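Thiol-activated cytolysin (Desulfobulbus propionicus, PDB 6NAL) is probably a pore-forming toxin of the cholesterol-dependent cytolysin family, secreted as a soluble protein and assembling into a membrane-piercing beta-barrel. Local coordinates at residues 148-153 and 187-192; 191-196 and 244-249; 248-253 and 285-290. One frame throughout, in Å; residues are numbered along the deposited sequence.

In the fold
The three contacts follow one another across a single curved antiparallel sheet in the order of the chain: strand 147-152 pairs with 187-202 in contact 1, 187-202 with 232-250 in contact 2, and 232-250 with 287-294 in contact 3. The centres of contacts 1 and 2 lie about 8 Å apart, those of 2 and 3 about 16 Å. Contacts 1 and 2 share Ile191 and Arg192; contacts 2 and 3 share Phe248 and Glu249. Contacts 1 and 3 each close a mainly helical connection, which matches the cytolysin core, where two helical clusters flanking such a sheet are thought to unfold into membrane-spanning hairpins.

Contact 1: 148-153 and 187-192; sequences YSSSLV and SVYLIR
Ser149 to Leu152 run antiparallel to Tyr189 to Arg192, the strand axes 4.6 Å apart at closest and 173° between their directions, with Ser149-Arg192 and Ser151-Leu190 as the hydrogen-bonded pairs. The amide of Arg192 meets Ser149 O at 2.8 Å, and Val153 N still reaches Val188 O at 3.1 Å beyond the last pair.

On the face carrying Ser150, Leu152, Tyr189 and Ile191, the ring of Tyr189 lies across the partner strand. With CG anti to the backbone N (chi1 -168°), the ring swings over the Ser151 carbonyl, whose O sits 3.7 Å above the ring plane, offset toward the rim; Leu152 CG lies in plane at its edge. A hydrogen bond of 2.9 Å from Ser150 OG to Tyr189 OH ties the phenol end to the partner strand. The Tyr148 ring crosses Ile191 at a slant, its CE1 3.4 Å from Ile191 CG2, and meets Phe193 edge-to-face.

On the other face, Ser151 OG binds Leu152 O at 2.6 Å, in the carbonyl plane on a lone pair, and also bonds Lys162 NZ. The Arg192 chain, bent at its third torsion (chi3 52°), brings NH2 to 3.5 Å from Ser149 OG, close without forming a hydrogen bond, and its NE is buried without a partner. Near the strand end, Val153 rests CG2 against Val188 CG1 and CG1 against Leu190 CB.

Helices 156-163 and 178-183 cover this second face, while helix 254-264 meets Leu152 and Tyr189 on the first; Tyr148 N also bonds Tyr445 OH of the second subunit. Two antiparallel strands joined by a largely helical connection are characteristic of the cytolysin core sheet, and this pair probably frames the first helical cluster.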
loop_
_atom_site.group_PDB
_atom_site.type_symbol
_atom_site.label_atom_id
_atom_site.label_comp_id
_atom_site.label_asym_id
_atom_site.label_seq_id
_atom_site.Cartn_x
_atom_site.Cartn_y
_atom_site.Cartn_z
ATOM N N TYR A 148 -9.608 22.182 -15.718
ATOM C CA TYR A 148 -9.678 20.751 -15.910
ATOM C C TYR A 148 -9.897 20.103 -14.557
ATOM O O TYR A 148 -9.345 20.555 -13.566
ATOM C CB TYR A 148 -8.417 20.266 -16.577
ATOM C CG TYR A 148 -8.406 18.803 -16.860
ATOM C CD1 TYR A 148 -9.057 18.292 -17.958
ATOM C CD2 TYR A 148 -7.708 17.935 -16.050
ATOM C CE1 TYR A 148 -9.028 16.944 -18.232
ATOM C CE2 TYR A 148 -7.687 16.573 -16.304
ATOM C CZ TYR A 148 -8.333 16.095 -17.407
ATOM O OH TYR A 148 -8.317 14.760 -17.701
ATOM N N SER A 149 -10.794 19.118 -14.509
ATOM C CA SER A 149 -11.057 18.365 -13.284
ATOM C C SER A 149 -11.336 16.926 -13.652
ATOM O O SER A 149 -12.043 16.686 -14.626
ATOM C CB SER A 149 -12.276 18.851 -12.485
ATOM O OG SER A 149 -12.119 20.202 -12.117
ATOM N N SER A 150 -10.833 15.977 -12.860
ATOM C CA SER A 150 -11.116 14.571 -13.112
ATOM C C SER A 150 -11.098 13.793 -11.809
ATOM O O SER A 150 -10.393 14.155 -10.877
ATOM C CB SER A 150 -10.096 13.968 -14.064
ATOM O OG SER A 150 -8.813 13.904 -13.449
ATOM N N SER A 151 -11.861 12.712 -11.757
ATOM C CA SER A 151 -11.941 11.940 -10.528
ATOM C C SER A 151 -12.879 10.774 -10.773
ATOM O O SER A 151 -13.849 10.888 -11.530
ATOM C CB SER A 151 -12.406 12.826 -9.356
ATOM O OG SER A 151 -12.578 12.046 -8.146
ATOM N N LEU A 152 -12.556 9.625 -10.196
ATOM C CA LEU A 152 -13.565 8.612 -9.928
ATOM C C LEU A 152 -14.666 9.224 -9.083
ATOM O O LEU A 152 -14.422 10.177 -8.344
ATOM C CB LEU A 152 -12.935 7.461 -9.182
ATOM C CG LEU A 152 -12.011 6.494 -9.913
ATOM C CD1 LEU A 152 -11.248 5.630 -8.846
ATOM C CD2 LEU A 152 -12.807 5.701 -10.895
ATOM N N VAL A 153 -15.886 8.708 -9.206
ATOM C CA VAL A 153 -17.013 9.221 -8.431
ATOM C C VAL A 153 -17.776 8.037 -7.855
ATOM O O VAL A 153 -18.205 7.139 -8.594
ATOM C CB VAL A 153 -17.956 10.158 -9.236
ATOM C CG1 VAL A 153 -17.141 11.162 -10.098
ATOM C CG2 VAL A 153 -18.859 9.443 -10.156
ATOM N N SER A 187 -18.019 0.877 -12.537
ATOM C CA SER A 187 -17.401 2.047 -11.941
ATOM C C SER A 187 -17.485 3.222 -12.907
ATOM O O SER A 187 -17.753 3.048 -14.110
ATOM C CB SER A 187 -15.937 1.762 -11.596
ATOM O OG SER A 187 -15.173 1.559 -12.780
ATOM N N VAL A 188 -17.275 4.433 -12.366
ATOM C CA VAL A 188 -17.487 5.665 -13.132
ATOM C C VAL A 188 -16.324 6.626 -12.937
ATOM O O VAL A 188 -15.948 6.951 -11.811
ATOM C CB VAL A 188 -18.806 6.367 -12.748
ATOM C CG1 VAL A 188 -19.019 7.630 -13.550
ATOM C CG2 VAL A 188 -20.014 5.437 -12.884
ATOM N N TYR A 189 -15.804 7.139 -14.026
ATOM C CA TYR A 189 -14.826 8.203 -13.981
ATOM C C TYR A 189 -15.338 9.446 -14.719
ATOM O O TYR A 189 -15.871 9.357 -15.825
ATOM C CB TYR A 189 -13.533 7.674 -14.598
ATOM C CG TYR A 189 -12.350 8.549 -14.384
ATOM C CD1 TYR A 189 -11.617 8.479 -13.236
ATOM C CD2 TYR A 189 -11.984 9.454 -15.316
ATOM C CE1 TYR A 189 -10.527 9.295 -13.016
ATOM C CE2 TYR A 189 -10.864 10.279 -15.119
ATOM C CZ TYR A 189 -10.151 10.195 -13.956
ATOM O OH TYR A 189 -9.066 11.010 -13.739
ATOM N N LEU A 190 -15.094 10.612 -14.150
ATOM C CA LEU A 190 -15.657 11.837 -14.710
ATOM C C LEU A 190 -14.621 12.922 -14.919
ATOM O O LEU A 190 -13.868 13.263 -14.007
ATOM C CB LEU A 190 -16.754 12.386 -13.823
ATOM C CG LEU A 190 -17.738 13.312 -14.538
ATOM C CD1 LEU A 190 -18.678 12.497 -15.371
ATOM C CD2 LEU A 190 -18.494 14.110 -13.466
ATOM N N ILE A 191 -14.619 13.491 -16.114
ATOM C CA ILE A 191 -13.776 14.622 -16.462
ATOM C C ILE A 191 -14.668 15.810 -16.779
ATOM O O ILE A 191 -15.688 15.672 -17.462
ATOM C CB ILE A 191 -12.887 14.264 -17.675
ATOM C CG1 ILE A 191 -11.934 13.119 -17.321
ATOM C CG2 ILE A 191 -12.081 15.463 -18.184
ATOM C CD1 ILE A 191 -11.195 12.585 -18.510
ATOM N N ARG A 192 -14.239 16.988 -16.342
ATOM C CA ARG A 192 -14.895 18.222 -16.690
ATOM C C ARG A 192 -13.906 19.242 -17.206
ATOM O O ARG A 192 -12.936 19.548 -16.527
ATOM C CB ARG A 192 -15.598 18.821 -15.495
ATOM C CG ARG A 192 -16.480 19.930 -15.891
ATOM C CD ARG A 192 -16.967 20.743 -14.733
ATOM N NE ARG A 192 -15.881 21.181 -13.880
ATOM C CZ ARG A 192 -16.062 21.864 -12.763
ATOM N NH1 ARG A 192 -17.306 22.184 -12.415
ATOM N NH2 ARG A 192 -15.018 22.212 -12.012
#

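Contact 2: 191-196 and 244-249; sequences IRFKQI and IFLKFE
Backbone hydrogen bonds join Ile191 to Leu246 and Phe193 to Ile244, in both directions for each pair, while Arg192 and Phe245 form the non-hydrogen-bonded pair between them. The bonds are short and mostly straight: Leu246 N meets Ile191 O at 2.8 Å, with 170° at the hydrogen.

Apolar packing fills the face of Ile191, Phe193, Ile244, Leu246 and Phe248. The end of the isoleucine chain, Ile191 CD1, comes to 3.4 Å from Phe248 CE1, and Leu246 CD1 sits at the edge of the Phe193 ring, 3.8 Å from CE1.

A CH-pi contact dominates the opposite face. The Arg192 chain lies alongside Phe245, both pointing the same way, with CG over the ring face, 3.8 Å from its centroid and 22° off the normal. Arg192 CD follows at 3.5 Å from Phe245 CZ, so the aliphatic stem does the covering. The guanidinium and ring planes stand 52° apart.

The pairing thus satisfies the backbone N and O of Ile191, Phe193, Ile244 and Leu246 between strands whose touching residues are all buried, while the arginine's methylenes pack on Phe245 and its charged end continues past the ring, NH1 bonding weakly to Gln243 OE1.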
loop_
_atom_site.group_PDB
_atom_site.type_symbol
_atom_site.label_atom_id
_atom_site.label_comp_id
_atom_site.label_asym_id
_atom_site.label_seq_id
_atom_site.Cartn_x
_atom_site.Cartn_y
_atom_site.Cartn_z
ATOM N N ILE A 191 -14.619 13.491 -16.114
ATOM C CA ILE A 191 -13.776 14.622 -16.462
ATOM C C ILE A 191 -14.668 15.810 -16.779
ATOM O O ILE A 191 -15.688 15.672 -17.462
ATOM C CB ILE A 191 -12.887 14.264 -17.675
ATOM C CG1 ILE A 191 -11.934 13.119 -17.321
ATOM C CG2 ILE A 191 -12.081 15.463 -18.184
ATOM C CD1 ILE A 191 -11.195 12.585 -18.510
ATOM N N ARG A 192 -14.239 16.988 -16.342
ATOM C CA ARG A 192 -14.895 18.222 -16.690
ATOM C C ARG A 192 -13.906 19.242 -17.206
ATOM O O ARG A 192 -12.936 19.548 -16.527
ATOM C CB ARG A 192 -15.598 18.821 -15.495
ATOM C CG ARG A 192 -16.480 19.930 -15.891
ATOM C CD ARG A 192 -16.967 20.743 -14.733
ATOM N NE ARG A 192 -15.881 21.181 -13.880
ATOM C CZ ARG A 192 -16.062 21.864 -12.763
ATOM N NH1 ARG A 192 -17.306 22.184 -12.415
ATOM N NH2 ARG A 192 -15.018 22.212 -12.012
ATOM N N PHE A 193 -14.207 19.815 -18.369
ATOM C CA PHE A 193 -13.528 20.998 -18.894
ATOM C C PHE A 193 -14.419 22.209 -18.677
ATOM O O PHE A 193 -15.575 22.194 -19.097
ATOM C CB PHE A 193 -13.243 20.855 -20.390
ATOM C CG PHE A 193 -12.292 19.729 -20.732
ATOM C CD1 PHE A 193 -12.746 18.446 -20.847
ATOM C CD2 PHE A 193 -10.967 19.988 -20.954
ATOM C CE1 PHE A 193 -11.916 17.417 -21.157
ATOM C CE2 PHE A 193 -10.117 18.978 -21.272
ATOM C CZ PHE A 193 -10.593 17.664 -21.369
ATOM N N LYS A 194 -13.906 23.254 -18.021
ATOM C CA LYS A 194 -14.747 24.393 -17.707
ATOM C C LYS A 194 -14.113 25.708 -18.114
ATOM O O LYS A 194 -12.997 26.015 -17.697
ATOM C CB LYS A 194 -15.057 24.439 -16.213
ATOM C CG LYS A 194 -16.053 25.579 -15.767
ATOM C CD LYS A 194 -15.947 25.816 -14.230
ATOM C CE LYS A 194 -17.326 26.051 -13.691
ATOM N NZ LYS A 194 -17.582 25.410 -12.325
ATOM N N GLN A 195 -14.860 26.528 -18.850
ATOM C CA GLN A 195 -14.349 27.833 -19.250
ATOM C C GLN A 195 -15.344 28.928 -18.921
ATOM O O GLN A 195 -16.497 28.866 -19.346
ATOM C CB GLN A 195 -14.022 27.882 -20.745
ATOM C CG GLN A 195 -13.367 29.189 -21.128
ATOM C CD GLN A 195 -12.906 29.220 -22.586
ATOM O OE1 GLN A 195 -13.115 28.259 -23.327
ATOM N NE2 GLN A 195 -12.330 30.352 -23.008
ATOM N N ILE A 196 -14.877 29.958 -18.219
ATOM C CA ILE A 196 -15.675 31.132 -17.886
ATOM C C ILE A 196 -15.436 32.215 -18.932
ATOM O O ILE A 196 -14.311 32.714 -19.066
ATOM C CB ILE A 196 -15.323 31.656 -16.484
ATOM C CG1 ILE A 196 -15.487 30.551 -15.427
ATOM C CG2 ILE A 196 -16.142 32.866 -16.138
ATOM C CD1 ILE A 196 -15.009 30.988 -14.011
ATOM N N ILE A 244 -17.911 21.201 -20.470
ATOM C CA ILE A 244 -17.907 19.896 -21.094
ATOM C C ILE A 244 -17.679 18.834 -20.019
ATOM O O ILE A 244 -16.725 18.923 -19.231
ATOM C CB ILE A 244 -16.813 19.804 -22.171
ATOM C CG1 ILE A 244 -17.033 20.960 -23.154
ATOM C CG2 ILE A 244 -16.852 18.438 -22.783
ATOM C CD1 ILE A 244 -15.858 21.188 -24.055
ATOM N N PHE A 245 -18.522 17.814 -20.020
ATOM C CA PHE A 245 -18.383 16.673 -19.129
ATOM C C PHE A 245 -18.148 15.436 -19.962
ATOM O O PHE A 245 -18.853 15.233 -20.945
ATOM C CB PHE A 245 -19.650 16.474 -18.296
ATOM C CG PHE A 245 -19.818 17.472 -17.210
ATOM C CD1 PHE A 245 -20.523 18.623 -17.421
ATOM C CD2 PHE A 245 -19.269 17.243 -15.960
ATOM C CE1 PHE A 245 -20.693 19.555 -16.395
ATOM C CE2 PHE A 245 -19.418 18.159 -14.939
ATOM C CZ PHE A 245 -20.136 19.312 -15.155
ATOM N N LEU A 246 -17.182 14.607 -19.560
ATOM C CA LEU A 246 -16.968 13.287 -20.141
ATOM C C LEU A 246 -17.139 12.211 -19.073
ATOM O O LEU A 246 -16.385 12.170 -18.101
ATOM C CB LEU A 246 -15.573 13.168 -20.743
ATOM C CG LEU A 246 -15.346 13.802 -22.102
ATOM C CD1 LEU A 246 -14.977 15.219 -21.768
ATOM C CD2 LEU A 246 -14.302 13.044 -22.830
ATOM N N LYS A 247 -18.073 11.303 -19.285
ATOM C CA LYS A 247 -18.351 10.240 -18.337
ATOM C C LYS A 247 -17.832 8.936 -18.916
ATOM O O LYS A 247 -18.196 8.563 -20.030
ATOM C CB LYS A 247 -19.848 10.141 -18.052
ATOM C CG LYS A 247 -20.185 9.031 -17.092
ATOM C CD LYS A 247 -21.675 9.095 -16.701
ATOM C CE LYS A 247 -22.362 7.748 -16.951
ATOM N NZ LYS A 247 -22.213 7.368 -18.389
ATOM N N PHE A 248 -16.962 8.260 -18.169
ATOM C CA PHE A 248 -16.430 6.957 -18.550
ATOM C C PHE A 248 -16.974 5.914 -17.579
ATOM O O PHE A 248 -16.777 6.032 -16.370
ATOM C CB PHE A 248 -14.913 6.933 -18.511
ATOM C CG PHE A 248 -14.251 7.986 -19.323
ATOM C CD1 PHE A 248 -14.042 9.254 -18.816
ATOM C CD2 PHE A 248 -13.809 7.710 -20.604
ATOM C CE1 PHE A 248 -13.426 10.224 -19.589
ATOM C CE2 PHE A 248 -13.173 8.661 -21.356
ATOM C CZ PHE A 248 -12.994 9.923 -20.852
ATOM N N GLU A 249 -17.650 4.911 -18.105
ATOM C CA GLU A 249 -18.320 3.876 -17.339
ATOM C C GLU A 249 -17.804 2.530 -17.846
ATOM O O GLU A 249 -17.661 2.324 -19.064
ATOM C CB GLU A 249 -19.837 3.971 -17.502
ATOM C CG GLU A 249 -20.623 3.460 -16.301
ATOM C CD GLU A 249 -22.146 3.680 -16.414
ATOM O OE1 GLU A 249 -22.862 2.732 -16.825
ATOM O OE2 GLU A 249 -22.627 4.792 -16.073
#

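Contact 3: 248-253 and 285-290; sequences FESKLS and SQIDVS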
loop_
_atom_site.group_PDB
_atom_site.type_symbol
_atom_site.label_atom_id
_atom_site.label_comp_id
_atom_site.label_asym_id
_atom_site.label_seq_id
_atom_site.Cartn_x
_atom_site.Cartn_y
_atom_site.Cartn_z
ATOM N N PHE A 248 -16.962 8.260 -18.169
ATOM C CA PHE A 248 -16.430 6.957 -18.550
ATOM C C PHE A 248 -16.974 5.914 -17.579
ATOM O O PHE A 248 -16.777 6.032 -16.370
ATOM C CB PHE A 248 -14.913 6.933 -18.511
ATOM C CG PHE A 248 -14.251 7.986 -19.323
ATOM C CD1 PHE A 248 -14.042 9.254 -18.816
ATOM C CD2 PHE A 248 -13.809 7.710 -20.604
ATOM C CE1 PHE A 248 -13.426 10.224 -19.589
ATOM C CE2 PHE A 248 -13.173 8.661 -21.356
ATOM C CZ PHE A 248 -12.994 9.923 -20.852
ATOM N N GLU A 249 -17.650 4.911 -18.105
ATOM C CA GLU A 249 -18.320 3.876 -17.339
ATOM C C GLU A 249 -17.804 2.530 -17.846
ATOM O O GLU A 249 -17.661 2.324 -19.064
ATOM C CB GLU A 249 -19.837 3.971 -17.502
ATOM C CG GLU A 249 -20.623 3.460 -16.301
ATOM C CD GLU A 249 -22.146 3.680 -16.414
ATOM O OE1 GLU A 249 -22.862 2.732 -16.825
ATOM O OE2 GLU A 249 -22.627 4.792 -16.073
ATOM N N SER A 250 -17.496 1.622 -16.919
ATOM C CA SER A 250 -16.847 0.370 -17.285
ATOM C C SER A 250 -17.166 -0.693 -16.257
ATOM O O SER A 250 -17.425 -0.380 -15.099
ATOM C CB SER A 250 -15.336 0.553 -17.367
ATOM O OG SER A 250 -14.718 -0.620 -17.824
ATOM N N LYS A 251 -17.123 -1.957 -16.671
ATOM C CA LYS A 251 -17.133 -3.034 -15.685
ATOM C C LYS A 251 -15.742 -3.309 -15.128
ATOM O O LYS A 251 -15.628 -4.009 -14.115
ATOM C CB LYS A 251 -17.770 -4.286 -16.296
ATOM C CG LYS A 251 -19.296 -4.162 -16.361
ATOM C CD LYS A 251 -19.938 -5.410 -16.875
ATOM C CE LYS A 251 -21.112 -5.874 -15.951
ATOM N NZ LYS A 251 -22.431 -5.973 -16.666
ATOM N N LEU A 252 -14.688 -2.816 -15.788
ATOM C CA LEU A 252 -13.354 -2.792 -15.197
ATOM C C LEU A 252 -13.369 -2.286 -13.763
ATOM O O LEU A 252 -14.320 -1.619 -13.342
ATOM C CB LEU A 252 -12.394 -1.886 -15.961
ATOM C CG LEU A 252 -12.126 -2.096 -17.448
ATOM C CD1 LEU A 252 -11.304 -0.949 -18.085
ATOM C CD2 LEU A 252 -11.437 -3.446 -17.632
ATOM N N SER A 253 -12.325 -2.601 -13.002
ATOM C CA SER A 253 -12.184 -2.094 -11.649
ATOM C C SER A 253 -11.912 -0.590 -11.660
ATOM O O SER A 253 -11.361 -0.048 -12.629
ATOM C CB SER A 253 -11.030 -2.801 -10.976
ATOM O OG SER A 253 -9.815 -2.332 -11.549
ATOM N N SER A 285 -11.930 -1.107 -25.115
ATOM C CA SER A 285 -13.178 -1.577 -25.702
ATOM C C SER A 285 -14.254 -1.752 -24.654
ATOM O O SER A 285 -15.434 -1.820 -24.991
ATOM C CB SER A 285 -12.937 -2.905 -26.413
ATOM O OG SER A 285 -12.452 -3.875 -25.491
ATOM N N GLN A 286 -13.868 -1.854 -23.393
ATOM C CA GLN A 286 -14.801 -2.064 -22.304
ATOM C C GLN A 286 -15.253 -0.766 -21.677
ATOM O O GLN A 286 -15.934 -0.801 -20.655
ATOM C CB GLN A 286 -14.149 -2.941 -21.230
ATOM C CG GLN A 286 -14.107 -4.427 -21.579
ATOM C CD GLN A 286 -13.182 -5.199 -20.675
ATOM O OE1 GLN A 286 -12.073 -5.508 -21.078
ATOM N NE2 GLN A 286 -13.628 -5.522 -19.453
ATOM N N ILE A 287 -14.854 0.373 -22.228
ATOM C CA ILE A 287 -15.165 1.683 -21.656
ATOM C C ILE A 287 -16.163 2.403 -22.556
ATOM O O ILE A 287 -15.868 2.709 -23.717
ATOM C CB ILE A 287 -13.883 2.507 -21.449
ATOM C CG1 ILE A 287 -12.917 1.693 -20.571
ATOM C CG2 ILE A 287 -14.188 3.831 -20.796
ATOM C CD1 ILE A 287 -11.572 2.357 -20.309
ATOM N N ASP A 288 -17.337 2.684 -21.999
ATOM C CA ASP A 288 -18.383 3.458 -22.662
ATOM C C ASP A 288 -18.242 4.950 -22.350
ATOM O O ASP A 288 -18.197 5.340 -21.178
ATOM C CB ASP A 288 -19.774 3.002 -22.208
ATOM C CG ASP A 288 -20.150 1.603 -22.697
ATOM O OD1 ASP A 288 -19.553 1.101 -23.686
ATOM O OD2 ASP A 288 -21.065 1.002 -22.079
ATOM N N VAL A 289 -18.234 5.784 -23.389
ATOM C CA VAL A 289 -18.041 7.225 -23.245
ATOM C C VAL A 289 -19.364 7.949 -23.471
ATOM O O VAL A 289 -20.122 7.619 -24.387
ATOM C CB VAL A 289 -16.971 7.749 -24.223
ATOM C CG1 VAL A 289 -16.654 9.204 -23.908
ATOM C CG2 VAL A 289 -15.734 6.878 -24.190
ATOM N N SER A 290 -19.641 8.930 -22.626
ATOM C CA SER A 290 -20.788 9.808 -22.767
ATOM C C SER A 290 -20.279 11.216 -22.594
ATOM O O SER A 290 -19.371 11.439 -21.811
ATOM C CB SER A 290 -21.845 9.529 -21.749
ATOM O OG SER A 290 -22.413 8.279 -22.048
#
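Glu249 and Asp288 form the one firm hydrogen-bonded pair between these segments. Asp288 N reaches Glu249 O at 3.0 Å, nearly in line with the carbonyl bond, and Glu249 N returns a bond of 3.2 Å to Asp288 O, lying in the carbonyl plane.

The next polar link comes from a side chain. Ser250 OG, turned anti to the backbone N (chi1 -175°), donates to Gln286 O at 3.1 Å, approaching well above the carbonyl plane, 57° out of it. The same oxygen accepts from Leu252 N at 3.0 Å, which makes an ST turn, so a single hydroxyl both closes the turn that follows Ser250 and links that turn to Gln286, just ahead of Ile287.

The two acidic side chains project from the same face, yet their charged atoms stay apart, Glu249 OE1 lying 5.8 Å from Asp288 OD2. Lys186 and Lys247 form long, weak ion pairs with Glu249, which may ease the like charges.

Packing takes up the other face. Ile287 CG2 lies in plane at the edge of the Phe248 ring, 3.9 Å from CD2, and the Val289 side chain lies beside that of Phe248, pointing the same way. Leu252 crosses Ile287 at about a right angle, its CD1 4.0 Å from Ile287 CG1, and its other methyl rests against the side chain of Gln286.

Helix 254-264, begun by the N-cap of Ser253 on Glu256 N, lies over this apolar face and touches Phe248, Ser250 and Ile287 through Leu257 and Ile261. Strand 187-202 flanks 232-250 on its far side, with Tyr189 and Ile191 against Phe248, while Val289 bonds on to Leu304 in strand 299-305.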